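Local coordinates for Esterase/lipase-like protein (Caldicellulosiruptor lactoaceticus 6A, PDB 6A6O), which hydrolyses acetyl esters and beta-1,4-xylosides, acting as a bifunctional acetyl esterase and xylosidase, at residues Leu54-Val59 with Asn125-Leu130; Asp105-Ile110 with Val160-Asp165; Thr144-Gly149 with Lys210-Phe215; Ser202-Val207 with Ser230-Met235. One frame throughout, in Å; residues are numbered along the deposited sequence.

Contact 1: Leu54-Val59 with Asn125-Leu130; sequences LPCIIV and NRIGVL
P55 and R126 run alongside each other in the same direction, with P55 CD over one face of the guanidinium group, 3.4 Å from R126 NH1. The arginine reaches this place by a bend at chi3 (-65°), which lays its flat end along the proline. Its charge is anchored beyond the pair: NE forms a salt bridge with D123 and NH1 bonds to the carbonyl of F281. Further along, two parallel strands run in register, and their side chains alternate between two faces. On one face I57 and L130 meet at a slant, I57 CG2 touching L130 CB at 3.6 Å. On that same face G128 has no side chain, and the end of I57 bends toward its backbone, CD1 standing 3.9 Å from G128 CA. The other face carries C56, I58, I127 and V129 and is covered by helix 101-115, while helix 74-82 packs against I57 and V59. Four backbone bonds join the strands: C56 N to R126 O (2.8 Å), G128 N to C56 O, I58 N to G128 O, and L130 N to I58 O. Strands 54-60 and 127-132 are neighbours in the middle of a sheet ordered 1-2-4-3-5-6-7-8, the order of the alpha/beta-hydrolase fold, and strand 127-132 runs into a GxSxG sequence, probably the nucleophile elbow, whose residues L130 touches.

Contact 2: Asp105-Ile110 with Val160-Asp165; sequences DAKRAI and VSCRPD
I110 CD1 stands only 3.3 Å from the carbonyl oxygen C162 O, so the closest approach in this contact sets a methyl group against a polar atom, and no hydrogen bond joins the two segments. Within 105-110 the isoleucine is the residue that points toward the loop and is most covered by it. With CG1 beside its own backbone N (chi1 -62°) and the chain extended beyond it, both branches reach the loop: CG2 lies 3.6 Å from C162 O, and CD1 carries on to the P164 ring, meeting CD at 4.0 Å. A turn earlier, K107 flanks the cysteine. Its aliphatic stem runs past the sulfur, CG being 3.9 Å from C162 SG, while the ammonium end leads away toward H145, to whose carbonyl NZ makes a weak hydrogen bond. C162 CB in turn sits 3.6 Å from K107 O. The loop shapes itself partly through an ST turn, in which S161 OG accepts from R163 N at 3.0 Å. The contact joins helix 101-115, which packs on the sheet face carrying I127 and V129, to the loop leading into strand 167-170. Just beyond these residues, R114 of the same helix bonds to the carbonyls of S161 and R163 and forms a salt bridge with D165, while R111 bonds to V160 O. The chemistry of the contact itself thus implies apolar cohesion of aliphatic carbon and sulfur, with directional bonds between loop and helix supplied by R111 and R114.

Contact 3: Thr144-Gly149 with Lys210-Phe215; sequences THFDSG and KTPPTF
Where the two backbones approach, 144-149 forms no regular helix or strand and 210-215 becomes strand only at T214; the nearest alpha carbons, those of T144 and T211, are 5.9 Å apart. No hydrogen bond crosses between the segments. F146 carries most of the contact through the end of its ring. CZ comes 3.5 Å from K210 O and 3.8 Å from K210 CB, the latter lying in the plane of the ring at its edge; the two side chains cross at about a right angle. A chi1 of 53°, which sets CG over the backbone flanked by both N and C, directs the ring at the loop ahead of the strand, where CE2 also nears P212 CD at 4.3 Å. K210 O has a polar partner elsewhere, R163, whose side chain also touches F146. T144 and T211 run alongside each other, CG2 of T144 4.0 Å from OG1 of T211. Their hydroxyls bond outward, T144 to the carbonyls of S140 and L141 and T211 to S208 N. Each segment also has an internal bond: D147 OD1 accepts from G149 N at 2.8 Å, forming an Asx turn, and T214 OG1 donates to P212 O at 3.0 Å. The contact packs the loop after helix 134-142 against the lead-in to strand 214-219, at the N-terminal end of that parallel strand in an alpha/beta-hydrolase fold.

Contact 4: Ser202-Val207 with Ser230-Met235; sequences SSHNMV and SLLFAM
Helix 228-239, the helix that follows sheet strand 214-219 in the alpha/beta-hydrolase fold, is met here by the loop after helix 195-200. Residues 203-205 of that loop have helical backbone angles, and N205 N and M206 N bond to S202 O and S203 O, three residues back. Two neighbours on the helix, L232 and F233, receive it. L232 slants across H204: its CD1 lies over one face of the imidazole, a CH-pi contact 4.1 Å from the ring centroid and 18° off the normal. N205 OD1 sits above the opposite face, offset toward the rim, so the imidazole lies between a methyl group and an amide oxygen. A chi1 of 64° tucks the ring in between its own N and C, while H204 CB rests 3.6 Å from L232 O. In F233, CG lies roughly opposite the backbone N (chi1 -158°), which carries the ring toward S203 and V207. V207 CG2 stands over one face of it, a second CH-pi contact at 4.0 Å from the centroid. T214 and L216 of the sheet also touch this phenylalanine, placing it between the strand and the loop. The hydroxyl of S203 is satisfied elsewhere by a hydrogen bond to S140 OG; S203 OG comes obliquely to the phenyl ring, 3.6 Å from F233 CE1.

From the N terminus, strand 54-60 comes first and pairs in contact 1 with strand 127-132, closing a loop that includes helix 101-115. That helix opens contact 2 before contact 1 has closed, so the two cross; they touch where I127 O meets D165 N. Contact 1 closes before contact 3 opens in the loop after helix 134-142. Contact 2 is then still open, so contacts 2 and 3 cross, joined by a probable hydrogen bond from C162 N to D147 O. Contact 4 opens before 210-215 completes contact 3, so these two cross as well, and T144 packs against M206 and V207. The interlocking series runs from the sheet centre through helix 101-115 and the loops to helix 228-239.

Contact 1: Leu54-Val59 with Asn125-Leu130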
loop_
_atom_site.group_PDB
_atom_site.type_symbol
_atom_site.label_atom_id
_atom_site.label_comp_id
_atom_site.label_asym_id
_atom_site.label_seq_id
_atom_site.Cartn_x
_atom_site.Cartn_y
_atom_site.Cartn_z
ATOM N N LEU A 54 9.130 10.631 13.438
ATOM C CA LEU A 54 9.537 10.205 12.108
ATOM C C LEU A 54 8.337 10.002 11.195
ATOM O O LEU A 54 7.251 9.642 11.656
ATOM C CB LEU A 54 10.323 8.894 12.162
ATOM C CG LEU A 54 11.696 9.016 12.805
ATOM C CD1 LEU A 54 12.323 7.652 12.830
ATOM C CD2 LEU A 54 12.546 9.989 12.024
ATOM N N PRO A 55 8.518 10.199 9.891
ATOM C CA PRO A 55 7.505 9.763 8.928
ATOM C C PRO A 55 7.539 8.247 8.788
ATOM O O PRO A 55 8.505 7.578 9.176
ATOM C CB PRO A 55 7.943 10.453 7.632
ATOM C CG PRO A 55 9.436 10.469 7.744
ATOM C CD PRO A 55 9.702 10.766 9.216
ATOM N N CYS A 56 6.457 7.706 8.228
ATOM C CA CYS A 56 6.234 6.269 8.211
ATOM C C CYS A 56 5.641 5.853 6.871
ATOM O O CYS A 56 4.771 6.540 6.337
ATOM C CB CYS A 56 5.286 5.853 9.353
ATOM S SG CYS A 56 4.648 4.196 9.250
ATOM N N ILE A 57 6.121 4.735 6.327
ATOM C CA ILE A 57 5.525 4.115 5.147
ATOM C C ILE A 57 5.147 2.682 5.495
ATOM O O ILE A 57 5.977 1.921 6.006
ATOM C CB ILE A 57 6.485 4.127 3.943
ATOM C CG1 ILE A 57 6.678 5.557 3.409
ATOM C CG2 ILE A 57 5.972 3.189 2.860
ATOM C CD1 ILE A 57 5.465 6.092 2.621
ATOM N N ILE A 58 3.905 2.305 5.207
ATOM C CA ILE A 58 3.485 0.911 5.309
ATOM C C ILE A 58 3.596 0.293 3.927
ATOM O O ILE A 58 2.999 0.798 2.966
ATOM C CB ILE A 58 2.050 0.783 5.847
ATOM C CG1 ILE A 58 1.895 1.561 7.156
ATOM C CG2 ILE A 58 1.690 -0.694 6.032
ATOM C CD1 ILE A 58 0.437 1.661 7.623
ATOM N N VAL A 59 4.345 -0.799 3.831
ATOM C CA VAL A 59 4.638 -1.452 2.563
ATOM C C VAL A 59 3.624 -2.560 2.325
ATOM O O VAL A 59 3.433 -3.432 3.185
ATOM C CB VAL A 59 6.067 -2.006 2.542
ATOM C CG1 VAL A 59 6.294 -2.791 1.243
ATOM C CG2 VAL A 59 7.063 -0.875 2.695
ATOM N N ASN A 125 0.559 12.587 10.852
ATOM C CA ASN A 125 0.253 13.252 9.594
ATOM C C ASN A 125 1.281 12.964 8.513
ATOM O O ASN A 125 1.237 13.590 7.453
ATOM C CB ASN A 125 0.112 14.753 9.820
ATOM C CG ASN A 125 -1.044 15.068 10.736
ATOM O OD1 ASN A 125 -2.155 14.591 10.511
ATOM N ND2 ASN A 125 -0.786 15.832 11.793
ATOM N N ARG A 126 2.179 12.011 8.743
ATOM C CA ARG A 126 3.112 11.541 7.722
ATOM C C ARG A 126 3.145 10.011 7.751
ATOM O O ARG A 126 4.171 9.382 8.002
ATOM C CB ARG A 126 4.509 12.129 7.915
ATOM C CG ARG A 126 4.624 13.592 7.469
ATOM C CD ARG A 126 6.051 14.087 7.547
ATOM N NE ARG A 126 6.548 14.112 8.922
ATOM C CZ ARG A 126 7.837 14.029 9.256
ATOM N NH1 ARG A 126 8.764 13.904 8.316
ATOM N NH2 ARG A 126 8.202 14.066 10.534
ATOM N N ILE A 127 1.984 9.411 7.501
ATOM C CA ILE A 127 1.835 7.966 7.385
ATOM C C ILE A 127 1.327 7.682 5.980
ATOM O O ILE A 127 0.159 7.953 5.679
ATOM C CB ILE A 127 0.870 7.395 8.432
ATOM C CG1 ILE A 127 1.412 7.632 9.846
ATOM C CG2 ILE A 127 0.635 5.897 8.197
ATOM C CD1 ILE A 127 0.381 7.380 10.919
ATOM N N GLY A 128 2.195 7.138 5.124
ATOM C CA GLY A 128 1.851 6.805 3.761
ATOM C C GLY A 128 1.899 5.304 3.515
ATOM O O GLY A 128 2.257 4.507 4.383
ATOM N N VAL A 129 1.525 4.926 2.294
ATOM C CA VAL A 129 1.529 3.524 1.897
ATOM C C VAL A 129 2.300 3.388 0.591
ATOM O O VAL A 129 2.327 4.303 -0.241
ATOM C CB VAL A 129 0.103 2.939 1.745
ATOM C CG1 VAL A 129 -0.623 2.909 3.124
ATOM C CG2 VAL A 129 -0.688 3.723 0.677
ATOM N N LEU A 130 2.956 2.239 0.437
ATOM C CA LEU A 130 3.734 1.920 -0.754
ATOM C C LEU A 130 3.398 0.484 -1.137
ATOM O O LEU A 130 3.501 -0.421 -0.308
ATOM C CB LEU A 130 5.241 2.116 -0.491
ATOM C CG LEU A 130 6.232 1.875 -1.640
ATOM C CD1 LEU A 130 7.528 2.658 -1.471
ATOM C CD2 LEU A 130 6.553 0.374 -1.778
#

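Contact 2: Asp105-Ile110 with Val160-Asp165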
loop_
_atom_site.group_PDB
_atom_site.type_symbol
_atom_site.label_atom_id
_atom_site.label_comp_id
_atom_site.label_asym_id
_atom_site.label_seq_id
_atom_site.Cartn_x
_atom_site.Cartn_y
_atom_site.Cartn_z
ATOM N N ASP A 105 -8.202 -5.123 5.940
ATOM C CA ASP A 105 -6.902 -5.203 6.602
ATOM C C ASP A 105 -6.070 -3.947 6.353
ATOM O O ASP A 105 -5.420 -3.433 7.269
ATOM C CB ASP A 105 -6.155 -6.440 6.124
ATOM C CG ASP A 105 -6.853 -7.734 6.524
ATOM O OD1 ASP A 105 -7.765 -7.704 7.388
ATOM O OD2 ASP A 105 -6.486 -8.773 5.954
ATOM N N ALA A 106 -6.080 -3.433 5.116
ATOM C CA ALA A 106 -5.299 -2.236 4.810
ATOM C C ALA A 106 -5.827 -1.015 5.557
ATOM O O ALA A 106 -5.044 -0.213 6.083
ATOM C CB ALA A 106 -5.289 -1.991 3.294
ATOM N N LYS A 107 -7.152 -0.835 5.599
ATOM C CA LYS A 107 -7.698 0.305 6.328
ATOM C C LYS A 107 -7.365 0.200 7.812
ATOM O O LYS A 107 -6.987 1.191 8.451
ATOM C CB LYS A 107 -9.213 0.380 6.131
ATOM C CG LYS A 107 -9.656 0.736 4.714
ATOM C CD LYS A 107 -11.169 1.006 4.697
ATOM C CE LYS A 107 -11.705 1.134 3.283
ATOM N NZ LYS A 107 -13.195 1.246 3.296
ATOM N N ARG A 108 -7.504 -1.002 8.368
ATOM C CA ARG A 108 -7.211 -1.211 9.782
ATOM C C ARG A 108 -5.752 -0.896 10.087
ATOM O O ARG A 108 -5.443 -0.254 11.100
ATOM C CB ARG A 108 -7.552 -2.648 10.165
ATOM C CG ARG A 108 -7.295 -2.984 11.627
ATOM C CD ARG A 108 -8.184 -2.190 12.581
ATOM N NE ARG A 108 -7.856 -2.549 13.968
ATOM C CZ ARG A 108 -8.611 -2.279 15.032
ATOM N NH1 ARG A 108 -9.763 -1.629 14.906
ATOM N NH2 ARG A 108 -8.207 -2.668 16.241
ATOM N N ALA A 109 -4.847 -1.324 9.203
ATOM C CA ALA A 109 -3.420 -1.082 9.409
ATOM C C ALA A 109 -3.112 0.408 9.526
ATOM O O ALA A 109 -2.359 0.822 10.416
ATOM C CB ALA A 109 -2.614 -1.723 8.275
ATOM N N ILE A 110 -3.696 1.235 8.654
ATOM C CA ILE A 110 -3.443 2.677 8.720
ATOM C C ILE A 110 -4.009 3.269 10.013
ATOM O O ILE A 110 -3.340 4.050 10.700
ATOM C CB ILE A 110 -4.008 3.389 7.474
ATOM C CG1 ILE A 110 -3.315 2.874 6.204
ATOM C CG2 ILE A 110 -3.796 4.908 7.584
ATOM C CD1 ILE A 110 -3.779 3.588 4.941
ATOM N N VAL A 160 -10.126 6.642 14.207
ATOM C CA VAL A 160 -8.984 7.290 13.565
ATOM C C VAL A 160 -9.126 7.178 12.052
ATOM O O VAL A 160 -9.632 6.169 11.542
ATOM C CB VAL A 160 -7.679 6.639 14.057
ATOM C CG1 VAL A 160 -6.487 7.177 13.326
ATOM C CG2 VAL A 160 -7.530 6.827 15.577
ATOM N N SER A 161 -8.682 8.216 11.341
ATOM C CA SER A 161 -8.713 8.222 9.879
ATOM C C SER A 161 -7.849 7.110 9.296
ATOM O O SER A 161 -6.760 6.819 9.800
ATOM C CB SER A 161 -8.220 9.572 9.351
ATOM O OG SER A 161 -8.069 9.553 7.928
ATOM N N CYS A 162 -8.331 6.489 8.213
ATOM C CA CYS A 162 -7.520 5.537 7.466
ATOM C C CYS A 162 -6.967 6.131 6.170
ATOM O O CYS A 162 -6.513 5.381 5.300
ATOM C CB CYS A 162 -8.305 4.252 7.175
ATOM S SG CYS A 162 -9.689 4.443 6.030
ATOM N N ARG A 163 -6.952 7.454 6.046
ATOM C CA ARG A 163 -6.419 8.084 4.842
ATOM C C ARG A 163 -4.898 8.154 4.916
ATOM O O ARG A 163 -4.356 8.725 5.872
ATOM C CB ARG A 163 -7.000 9.479 4.669
ATOM C CG ARG A 163 -6.384 10.249 3.518
ATOM C CD ARG A 163 -6.919 11.681 3.445
ATOM N NE ARG A 163 -6.470 12.416 2.259
ATOM C CZ ARG A 163 -5.344 13.126 2.203
ATOM N NH1 ARG A 163 -4.533 13.190 3.255
ATOM N NH2 ARG A 163 -5.030 13.788 1.101
ATOM N N PRO A 164 -4.177 7.587 3.959
ATOM C CA PRO A 164 -2.722 7.767 3.948
ATOM C C PRO A 164 -2.358 9.184 3.533
ATOM O O PRO A 164 -3.086 9.854 2.794
ATOM C CB PRO A 164 -2.242 6.726 2.925
ATOM C CG PRO A 164 -3.380 6.580 1.974
ATOM C CD PRO A 164 -4.663 6.825 2.790
ATOM N N ASP A 165 -1.216 9.655 4.034
ATOM C CA ASP A 165 -0.774 11.004 3.724
ATOM C C ASP A 165 -0.013 11.088 2.401
ATOM O O ASP A 165 0.211 12.191 1.901
ATOM C CB ASP A 165 0.067 11.527 4.886
ATOM C CG ASP A 165 -0.750 11.668 6.151
ATOM O OD1 ASP A 165 -1.756 12.409 6.112
ATOM O OD2 ASP A 165 -0.423 11.009 7.166
#

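Contact 3: Thr144-Gly149 with Lys210-Phe215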
loop_
_atom_site.group_PDB
_atom_site.type_symbol
_atom_site.label_atom_id
_atom_site.label_comp_id
_atom_site.label_asym_id
_atom_site.label_seq_id
_atom_site.Cartn_x
_atom_site.Cartn_y
_atom_site.Cartn_z
ATOM N N THR A 144 -8.022 5.719 -2.102
ATOM C CA THR A 144 -9.223 6.264 -2.723
ATOM C C THR A 144 -10.497 5.943 -1.959
ATOM O O THR A 144 -11.482 6.669 -2.130
ATOM C CB THR A 144 -9.386 5.758 -4.177
ATOM O OG1 THR A 144 -9.326 4.325 -4.215
ATOM C CG2 THR A 144 -8.293 6.321 -5.090
ATOM N N HIS A 145 -10.505 4.901 -1.117
ATOM C CA HIS A 145 -11.678 4.426 -0.383
ATOM C C HIS A 145 -11.656 4.820 1.092
ATOM O O HIS A 145 -12.398 4.235 1.892
ATOM C CB HIS A 145 -11.779 2.900 -0.454
ATOM C CG HIS A 145 -12.358 2.361 -1.725
ATOM N ND1 HIS A 145 -11.761 2.526 -2.957
ATOM C CD2 HIS A 145 -13.451 1.589 -1.940
ATOM C CE1 HIS A 145 -12.482 1.913 -3.882
ATOM N NE2 HIS A 145 -13.514 1.340 -3.292
ATOM N N PHE A 146 -10.830 5.785 1.471
ATOM C CA PHE A 146 -10.585 6.083 2.876
ATOM C C PHE A 146 -11.743 6.852 3.508
ATOM O O PHE A 146 -12.641 7.360 2.834
ATOM C CB PHE A 146 -9.311 6.905 3.025
ATOM C CG PHE A 146 -9.294 8.129 2.161
ATOM C CD1 PHE A 146 -9.920 9.297 2.569
ATOM C CD2 PHE A 146 -8.669 8.110 0.920
ATOM C CE1 PHE A 146 -9.910 10.419 1.764
ATOM C CE2 PHE A 146 -8.654 9.221 0.124
ATOM C CZ PHE A 146 -9.277 10.384 0.544
ATOM N N ASP A 147 -11.674 6.971 4.835
ATOM C CA ASP A 147 -12.627 7.729 5.632
ATOM C C ASP A 147 -11.900 8.262 6.859
ATOM O O ASP A 147 -10.855 7.739 7.254
ATOM C CB ASP A 147 -13.826 6.862 6.047
ATOM C CG ASP A 147 -13.441 5.771 7.035
ATOM O OD1 ASP A 147 -13.185 6.094 8.216
ATOM O OD2 ASP A 147 -13.383 4.590 6.631
ATOM N N SER A 148 -12.484 9.282 7.490
ATOM C CA SER A 148 -11.834 9.985 8.591
ATOM C C SER A 148 -12.112 9.361 9.962
ATOM O O SER A 148 -11.746 9.953 10.982
ATOM C CB SER A 148 -12.245 11.458 8.590
ATOM O OG SER A 148 -13.653 11.597 8.618
ATOM N N GLY A 149 -12.735 8.194 10.011
ATOM C CA GLY A 149 -12.945 7.460 11.240
ATOM C C GLY A 149 -14.381 7.562 11.738
ATOM O O GLY A 149 -15.139 8.468 11.380
ATOM N N LYS A 210 -9.491 14.651 -2.799
ATOM C CA LYS A 210 -8.874 14.352 -1.511
ATOM C C LYS A 210 -7.850 13.222 -1.569
ATOM O O LYS A 210 -7.194 12.953 -0.558
ATOM C CB LYS A 210 -9.944 13.987 -0.476
ATOM C CG LYS A 210 -11.039 15.033 -0.321
ATOM C CD LYS A 210 -10.457 16.394 -0.005
ATOM C CE LYS A 210 -11.566 17.386 0.361
ATOM N NZ LYS A 210 -11.008 18.753 0.604
ATOM N N THR A 211 -7.723 12.531 -2.692
ATOM C CA THR A 211 -6.662 11.536 -2.829
ATOM C C THR A 211 -5.309 12.193 -2.551
ATOM O O THR A 211 -5.052 13.303 -3.042
ATOM C CB THR A 211 -6.685 10.927 -4.233
ATOM O OG1 THR A 211 -7.949 10.302 -4.468
ATOM C CG2 THR A 211 -5.575 9.882 -4.411
ATOM N N PRO A 212 -4.443 11.571 -1.747
ATOM C CA PRO A 212 -3.163 12.202 -1.384
ATOM C C PRO A 212 -2.187 12.221 -2.547
ATOM O O PRO A 212 -2.359 11.494 -3.540
ATOM C CB PRO A 212 -2.634 11.314 -0.243
ATOM C CG PRO A 212 -3.335 10.017 -0.406
ATOM C CD PRO A 212 -4.696 10.349 -0.965
ATOM N N PRO A 213 -1.135 13.032 -2.444
ATOM C CA PRO A 213 -0.081 13.025 -3.467
ATOM C C PRO A 213 0.438 11.615 -3.711
ATOM O O PRO A 213 0.636 10.838 -2.772
ATOM C CB PRO A 213 1.012 13.913 -2.860
ATOM C CG PRO A 213 0.322 14.750 -1.839
ATOM C CD PRO A 213 -0.846 13.960 -1.334
ATOM N N THR A 214 0.683 11.299 -4.982
ATOM C CA THR A 214 0.985 9.942 -5.424
ATOM C C THR A 214 2.230 9.946 -6.304
ATOM O O THR A 214 2.443 10.873 -7.085
ATOM C CB THR A 214 -0.222 9.341 -6.188
ATOM O OG1 THR A 214 -1.352 9.276 -5.313
ATOM C CG2 THR A 214 0.071 7.911 -6.702
ATOM N N PHE A 215 3.062 8.918 -6.134
ATOM C CA PHE A 215 4.237 8.647 -6.958
ATOM C C PHE A 215 4.004 7.284 -7.594
ATOM O O PHE A 215 3.681 6.327 -6.882
ATOM C CB PHE A 215 5.500 8.635 -6.069
ATOM C CG PHE A 215 6.793 8.249 -6.774
ATOM C CD1 PHE A 215 7.057 6.927 -7.130
ATOM C CD2 PHE A 215 7.783 9.208 -6.985
ATOM C CE1 PHE A 215 8.263 6.582 -7.745
ATOM C CE2 PHE A 215 8.999 8.870 -7.587
ATOM C CZ PHE A 215 9.244 7.560 -7.967
#

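Contact 4: Ser202-Val207 with Ser230-Met235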
loop_
_atom_site.group_PDB
_atom_site.type_symbol
_atom_site.label_atom_id
_atom_site.label_comp_id
_atom_site.label_asym_id
_atom_site.label_seq_id
_atom_site.Cartn_x
_atom_site.Cartn_y
_atom_site.Cartn_z
ATOM N N SER A 202 -11.752 -0.751 -9.632
ATOM C CA SER A 202 -10.809 -0.206 -10.608
ATOM C C SER A 202 -10.446 1.178 -10.081
ATOM O O SER A 202 -11.229 2.127 -10.200
ATOM C CB SER A 202 -11.428 -0.174 -12.002
ATOM O OG SER A 202 -11.681 -1.498 -12.456
ATOM N N SER A 203 -9.278 1.284 -9.442
ATOM C CA SER A 203 -9.081 2.379 -8.499
ATOM C C SER A 203 -8.954 3.734 -9.183
ATOM O O SER A 203 -9.206 4.756 -8.534
ATOM C CB SER A 203 -7.858 2.109 -7.616
ATOM O OG SER A 203 -6.669 1.953 -8.388
ATOM N N HIS A 204 -8.594 3.777 -10.472
ATOM C CA HIS A 204 -8.577 5.071 -11.157
ATOM C C HIS A 204 -9.968 5.700 -11.191
ATOM O O HIS A 204 -10.091 6.931 -11.218
ATOM C CB HIS A 204 -7.993 4.938 -12.574
ATOM C CG HIS A 204 -8.793 4.084 -13.507
ATOM N ND1 HIS A 204 -8.940 2.720 -13.335
ATOM C CD2 HIS A 204 -9.469 4.393 -14.639
ATOM C CE1 HIS A 204 -9.678 2.232 -14.317
ATOM N NE2 HIS A 204 -10.006 3.226 -15.125
ATOM N N ASN A 205 -11.023 4.876 -11.139
ATOM C CA ASN A 205 -12.397 5.380 -11.113
ATOM C C ASN A 205 -12.734 6.122 -9.821
ATOM O O ASN A 205 -13.690 6.915 -9.797
ATOM C CB ASN A 205 -13.393 4.219 -11.266
ATOM C CG ASN A 205 -13.443 3.647 -12.667
ATOM O OD1 ASN A 205 -13.242 4.347 -13.668
ATOM N ND2 ASN A 205 -13.736 2.353 -12.749
ATOM N N MET A 206 -11.992 5.876 -8.742
ATOM C CA MET A 206 -12.356 6.363 -7.421
ATOM C C MET A 206 -11.458 7.486 -6.923
ATOM O O MET A 206 -11.623 7.939 -5.787
ATOM C CB MET A 206 -12.350 5.192 -6.432
ATOM C CG MET A 206 -13.343 4.117 -6.824
ATOM S SD MET A 206 -15.036 4.663 -6.457
ATOM C CE MET A 206 -14.928 4.810 -4.679
ATOM N N VAL A 207 -10.525 7.964 -7.750
ATOM C CA VAL A 207 -9.722 9.120 -7.368
ATOM C C VAL A 207 -10.631 10.326 -7.157
ATOM O O VAL A 207 -11.583 10.553 -7.915
ATOM C CB VAL A 207 -8.661 9.399 -8.448
ATOM C CG1 VAL A 207 -7.928 10.714 -8.174
ATOM C CG2 VAL A 207 -7.684 8.266 -8.492
ATOM N N SER A 230 -0.884 2.275 -14.730
ATOM C CA SER A 230 -0.317 3.488 -14.148
ATOM C C SER A 230 -0.758 4.724 -14.915
ATOM O O SER A 230 -1.011 5.766 -14.310
ATOM C CB SER A 230 1.208 3.425 -14.112
ATOM O OG SER A 230 1.638 2.525 -13.106
ATOM N N LEU A 231 -0.834 4.631 -16.248
ATOM C CA LEU A 231 -1.278 5.773 -17.041
ATOM C C LEU A 231 -2.720 6.161 -16.701
ATOM O O LEU A 231 -3.045 7.355 -16.614
ATOM C CB LEU A 231 -1.132 5.456 -18.537
ATOM C CG LEU A 231 0.309 5.241 -19.014
ATOM C CD1 LEU A 231 0.336 4.689 -20.453
ATOM C CD2 LEU A 231 1.073 6.565 -18.921
ATOM N N LEU A 232 -3.600 5.168 -16.516
ATOM C CA LEU A 232 -4.986 5.454 -16.140
ATOM C C LEU A 232 -5.065 6.142 -14.784
ATOM O O LEU A 232 -5.864 7.070 -14.597
ATOM C CB LEU A 232 -5.817 4.165 -16.114
ATOM C CG LEU A 232 -6.222 3.556 -17.454
ATOM C CD1 LEU A 232 -6.843 2.180 -17.233
ATOM C CD2 LEU A 232 -7.200 4.470 -18.156
ATOM N N PHE A 233 -4.283 5.675 -13.806
ATOM C CA PHE A 233 -4.350 6.303 -12.495
ATOM C C PHE A 233 -3.818 7.731 -12.564
ATOM O O PHE A 233 -4.388 8.644 -11.948
ATOM C CB PHE A 233 -3.590 5.465 -11.459
ATOM C CG PHE A 233 -4.016 5.728 -10.036
ATOM C CD1 PHE A 233 -5.176 5.146 -9.527
ATOM C CD2 PHE A 233 -3.254 6.538 -9.204
ATOM C CE1 PHE A 233 -5.569 5.378 -8.205
ATOM C CE2 PHE A 233 -3.644 6.786 -7.886
ATOM C CZ PHE A 233 -4.807 6.199 -7.388
ATOM N N ALA A 234 -2.766 7.950 -13.358
ATOM C CA ALA A 234 -2.230 9.298 -13.542
ATOM C C ALA A 234 -3.266 10.229 -14.167
ATOM O O ALA A 234 -3.433 11.372 -13.721
ATOM C CB ALA A 234 -0.962 9.235 -14.402
ATOM N N MET A 235 -3.970 9.763 -15.202
ATOM C CA MET A 235 -5.003 10.600 -15.817
ATOM C C MET A 235 -6.049 11.015 -14.786
ATOM O O MET A 235 -6.506 12.166 -14.771
ATOM C CB MET A 235 -5.674 9.858 -16.979
ATOM C CG MET A 235 -4.855 9.701 -18.246
ATOM S SD MET A 235 -4.809 11.228 -19.234
ATOM C CE MET A 235 -6.506 11.390 -19.780
#